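Local coordinates for beta-microseminoprotein (Homo sapiens, PDB 3IX0) that is a secreted prostate protein of seminal plasma that forms a homodimer, interacts with PI16 and probably binds immunoglobulin, at residues 26-30 / 41-45; 52-56 / 73-77. One frame throughout, in Å; residues are numbered along the deposited sequence.

Contact 1: 26-30 / 41-45; sequences HPINS and TCYET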
# COMPACT_ATOMS: atom_id res chain seq x y z
N HIS B 26 12.28 -5.89 17.88
CA HIS B 26 12.91 -4.91 17.02
C HIS B 26 12.99 -3.56 17.70
O HIS B 26 12.08 -3.16 18.41
CB HIS B 26 12.12 -4.78 15.72
CG HIS B 26 11.92 -6.07 15.00
ND1 HIS B 26 12.66 -6.42 13.89
CD2 HIS B 26 11.09 -7.11 15.24
CE1 HIS B 26 12.29 -7.61 13.47
NE2 HIS B 26 11.33 -8.06 14.27
N PRO B 27 14.09 -2.86 17.46
CA PRO B 27 14.31 -1.53 18.03
C PRO B 27 13.29 -0.53 17.50
O PRO B 27 12.86 -0.61 16.33
CB PRO B 27 15.72 -1.17 17.55
CG PRO B 27 16.34 -2.47 17.11
CD PRO B 27 15.21 -3.31 16.62
N ILE B 28 12.91 0.42 18.35
CA ILE B 28 12.04 1.51 17.92
C ILE B 28 12.74 2.17 16.74
O ILE B 28 13.96 2.33 16.76
CB ILE B 28 11.80 2.53 19.06
CG1 ILE B 28 11.13 1.85 20.25
CG2 ILE B 28 10.90 3.64 18.61
CD1 ILE B 28 9.70 1.44 19.96
N ASN B 29 11.97 2.51 15.72
CA ASN B 29 12.47 3.08 14.47
C ASN B 29 13.30 2.18 13.56
O ASN B 29 14.05 2.67 12.72
CB ASN B 29 13.19 4.41 14.71
CG ASN B 29 12.28 5.45 15.32
OD1 ASN B 29 11.09 5.51 15.01
ND2 ASN B 29 12.83 6.27 16.21
N SER B 30 13.16 0.87 13.70
CA SER B 30 13.89 -0.02 12.79
C SER B 30 12.99 -0.67 11.74
O SER B 30 11.78 -0.85 11.97
CB SER B 30 14.64 -1.10 13.56
OG SER B 30 13.75 -2.12 13.99
N THR B 41 7.93 -1.84 9.68
CA THR B 41 8.64 -0.82 10.44
C THR B 41 8.06 -0.68 11.84
O THR B 41 6.85 -0.62 12.01
CB THR B 41 8.60 0.54 9.71
OG1 THR B 41 9.03 0.37 8.35
CG2 THR B 41 9.51 1.57 10.41
N CYS B 42 8.94 -0.64 12.83
CA CYS B 42 8.54 -0.54 14.21
C CYS B 42 8.60 0.91 14.69
O CYS B 42 9.65 1.54 14.63
CB CYS B 42 9.47 -1.38 15.08
SG CYS B 42 9.39 -0.98 16.85
N TYR B 43 7.49 1.46 15.15
CA TYR B 43 7.50 2.79 15.75
C TYR B 43 7.02 2.74 17.18
O TYR B 43 6.36 1.78 17.62
CB TYR B 43 6.59 3.78 15.01
CG TYR B 43 6.82 3.89 13.53
CD1 TYR B 43 6.10 3.11 12.63
CD2 TYR B 43 7.77 4.77 13.02
CE1 TYR B 43 6.32 3.20 11.28
CE2 TYR B 43 7.99 4.86 11.66
CZ TYR B 43 7.26 4.08 10.79
OH TYR B 43 7.48 4.17 9.43
N GLU B 44 7.34 3.82 17.87
CA GLU B 44 6.88 4.06 19.22
C GLU B 44 5.44 3.58 19.40
O GLU B 44 5.15 2.73 20.22
CB GLU B 44 7.01 5.55 19.52
CG GLU B 44 7.11 5.90 20.98
CD GLU B 44 8.34 5.30 21.64
OE1 GLU B 44 8.17 4.54 22.62
OE2 GLU B 44 9.46 5.59 21.17
N THR B 45 4.52 4.10 18.58
CA THR B 45 3.11 3.84 18.82
C THR B 45 2.44 2.91 17.82
O THR B 45 1.26 2.60 17.96
CB THR B 45 2.31 5.15 18.87
OG1 THR B 45 2.48 5.83 17.62
CG2 THR B 45 2.83 6.02 20.01
O HOH W 1 8.64 6.17 16.41
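Ile28 reaches over the chain from Cys42 to Glu44 as it leaves strand 38-42, riding on a type II turn from Pro27 to Ser30. Its CB stands back and its branches do the touching. CG1 lies only loosely near the Glu44 carboxylate, while Ile28 CD1 beyond it rests 3.9 Å from Glu44 CA and 4.0 Å from Cys42 SG. A chi1 of -60° sets CG1 beside the backbone N and CG2 anti to it, where Ile28 CG2 meets Glu44 OE2 at 3.5 Å. The other carboxylate oxygen, OE1, forms a salt bridge with Arg16. With an alanine here, CG1, CG2 and CD1 are gone, and a gap would probably open between the turn and Glu44, with less apolar contact on the Cys42 sulfur. Cys42 SG, disulfide-bonded to Cys18, packs against the turn, 3.5 Å from Pro27 O. That oxygen accepts hydrogen bonds from Ser30 N and, on a lone pair in its carbonyl plane, from Ser30 OG. Asn29 suits the third position of the turn, where phi is positive; Asn29 N gives a bent bond (132°) to Cys42 O at 2.7 Å. Cys42 N answers with a nearly straight one to Ser30 O at 3.0 Å. A water joins Asn29 OD1 to Glu44 N. The turn is thus fixed by bonds to both the backbone N and the backbone O of Cys42, whose sulfur packs against a carbonyl oxygen and an isoleucine methyl.

Contact 2: 52-56 / 73-77; sequences LVSTP and CKYIV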
# COMPACT_ATOMS: atom_id res chain seq x y z
N LEU B 52 6.07 -6.23 -0.41
CA LEU B 52 7.04 -5.88 -1.45
C LEU B 52 6.60 -6.35 -2.83
O LEU B 52 7.25 -6.06 -3.83
CB LEU B 52 8.42 -6.42 -1.09
CG LEU B 52 8.96 -5.74 0.17
CD1 LEU B 52 10.01 -6.62 0.85
CD2 LEU B 52 9.50 -4.35 -0.16
N VAL B 53 5.49 -7.08 -2.90
CA VAL B 53 5.13 -7.74 -4.16
C VAL B 53 4.26 -6.88 -5.06
O VAL B 53 3.16 -6.49 -4.68
CB VAL B 53 4.41 -9.09 -3.94
CG1 VAL B 53 4.13 -9.76 -5.30
CG2 VAL B 53 5.25 -10.01 -3.05
N SER B 54 4.75 -6.60 -6.26
CA SER B 54 3.93 -5.97 -7.29
C SER B 54 3.17 -7.02 -8.12
O SER B 54 3.76 -7.88 -8.77
CB SER B 54 4.82 -5.11 -8.19
OG SER B 54 4.03 -4.12 -8.80
N THR B 55 1.84 -6.94 -8.09
CA THR B 55 0.97 -7.88 -8.79
C THR B 55 0.58 -7.36 -10.17
O THR B 55 -0.07 -6.33 -10.28
CB THR B 55 -0.32 -8.12 -7.98
OG1 THR B 55 0.02 -8.47 -6.64
CG2 THR B 55 -1.18 -9.24 -8.59
N PRO B 56 0.97 -8.08 -11.23
CA PRO B 56 0.55 -7.68 -12.57
C PRO B 56 -0.93 -7.96 -12.75
O PRO B 56 -1.38 -9.05 -12.44
CB PRO B 56 1.34 -8.63 -13.48
CG PRO B 56 1.55 -9.87 -12.57
CD PRO B 56 1.86 -9.26 -11.24
N CYS B 73 10.27 -12.50 -4.34
CA CYS B 73 9.12 -11.68 -4.02
C CYS B 73 8.59 -10.95 -5.23
O CYS B 73 8.33 -9.75 -5.16
CB CYS B 73 9.48 -10.65 -2.95
SG CYS B 73 9.85 -11.41 -1.43
N LYS B 74 8.45 -11.66 -6.34
CA LYS B 74 7.89 -11.04 -7.54
C LYS B 74 7.17 -12.02 -8.45
O LYS B 74 7.29 -13.23 -8.30
CB LYS B 74 9.01 -10.35 -8.34
CG LYS B 74 10.05 -11.32 -8.92
CD LYS B 74 10.81 -10.72 -10.10
CE LYS B 74 11.69 -11.76 -10.77
NZ LYS B 74 12.56 -11.18 -11.83
N TYR B 75 6.44 -11.47 -9.42
CA TYR B 75 5.81 -12.27 -10.46
C TYR B 75 6.58 -12.18 -11.77
O TYR B 75 7.18 -11.16 -12.07
CB TYR B 75 4.42 -11.75 -10.76
CG TYR B 75 3.39 -12.11 -9.75
CD1 TYR B 75 3.10 -11.25 -8.69
CD2 TYR B 75 2.68 -13.30 -9.86
CE1 TYR B 75 2.12 -11.58 -7.76
CE2 TYR B 75 1.70 -13.63 -8.93
CZ TYR B 75 1.43 -12.78 -7.89
OH TYR B 75 0.48 -13.12 -6.98
N ILE B 76 6.52 -13.24 -12.55
CA ILE B 76 6.82 -13.15 -13.95
C ILE B 76 5.51 -13.36 -14.70
O ILE B 76 4.55 -13.90 -14.15
CB ILE B 76 7.88 -14.19 -14.38
CG1 ILE B 76 7.43 -15.61 -14.04
CG2 ILE B 76 9.22 -13.88 -13.72
CD1 ILE B 76 8.15 -16.69 -14.85
N VAL B 77 5.45 -12.88 -15.93
CA VAL B 77 4.26 -13.03 -16.75
C VAL B 77 4.68 -13.58 -18.10
O VAL B 77 5.45 -12.94 -18.82
CB VAL B 77 3.52 -11.72 -16.97
CG1 VAL B 77 2.27 -11.96 -17.79
CG2 VAL B 77 3.18 -11.07 -15.60
O HOH W 2 7.59 -7.58 -6.99
O HOH W 3 6.24 -8.46 -9.16
O HOH W 4 -0.30 -10.84 -5.86
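Tyr75 and Pro56 meet where the 64-69/74-79 pair, with a G1 beta bulge at Cys73 and Lys74 opposite Lys69, faces the 55-58/91-93 pair. Segments 52-56 and 73-77 run almost the same way, 10° apart, yet their backbones are linked through water, not directly. One water accepts from Ser54 N and donates to Cys73 O, another accepts from Tyr75 N and donates to Ser54 O. The Tyr75 ring stands in the gap. With CG anti to its carbonyl carbon (chi1 -76°), it reaches toward 52-56, and Ser54 O lies at its edge, 3.4 Å from Tyr75 CD1 and near the ring plane. Pro56, a compact ring with no N-H to satisfy, crosses Tyr75 at about a right angle and brings Pro56 CD to 3.5 Å from Tyr75 CD1. Val53 CG1 comes obliquely to within 3.7 Å of Tyr75 CE1. Farther out, Thr55 runs alongside the tyrosine. Pro56 and Val77 slide past each other in opposite directions, Pro56 CG 3.6 Å from Val77 CG2. Val53 CG2 closes the other end on Cys73 CB, 4.3 Å away, beside the Cys37-Cys73 disulfide. Side chains and bridging waters thus bring together two two-stranded antiparallel pairs in the small, disulfide-rich, all-beta fold of the beta-microseminoprotein family.

In the fold
The two contacts lie on opposite sides of the chain's centre, their own centres 27 Å apart and their nearest atoms about 10 Å apart, so neither touches the other. Contact 1 is the more remote, about 18 Å from the centre of the chain against 10 Å for contact 2. They follow in series: strand 46-51 of the four-stranded sheet carries the chain from 41-45 to 52-56. A second tie is covalent, since the disulfide from Cys73 in contact 2 ends at Cys37, just before strand 38-42, which leads into contact 1. The partner subunit of the homodimer touches none of the four segments.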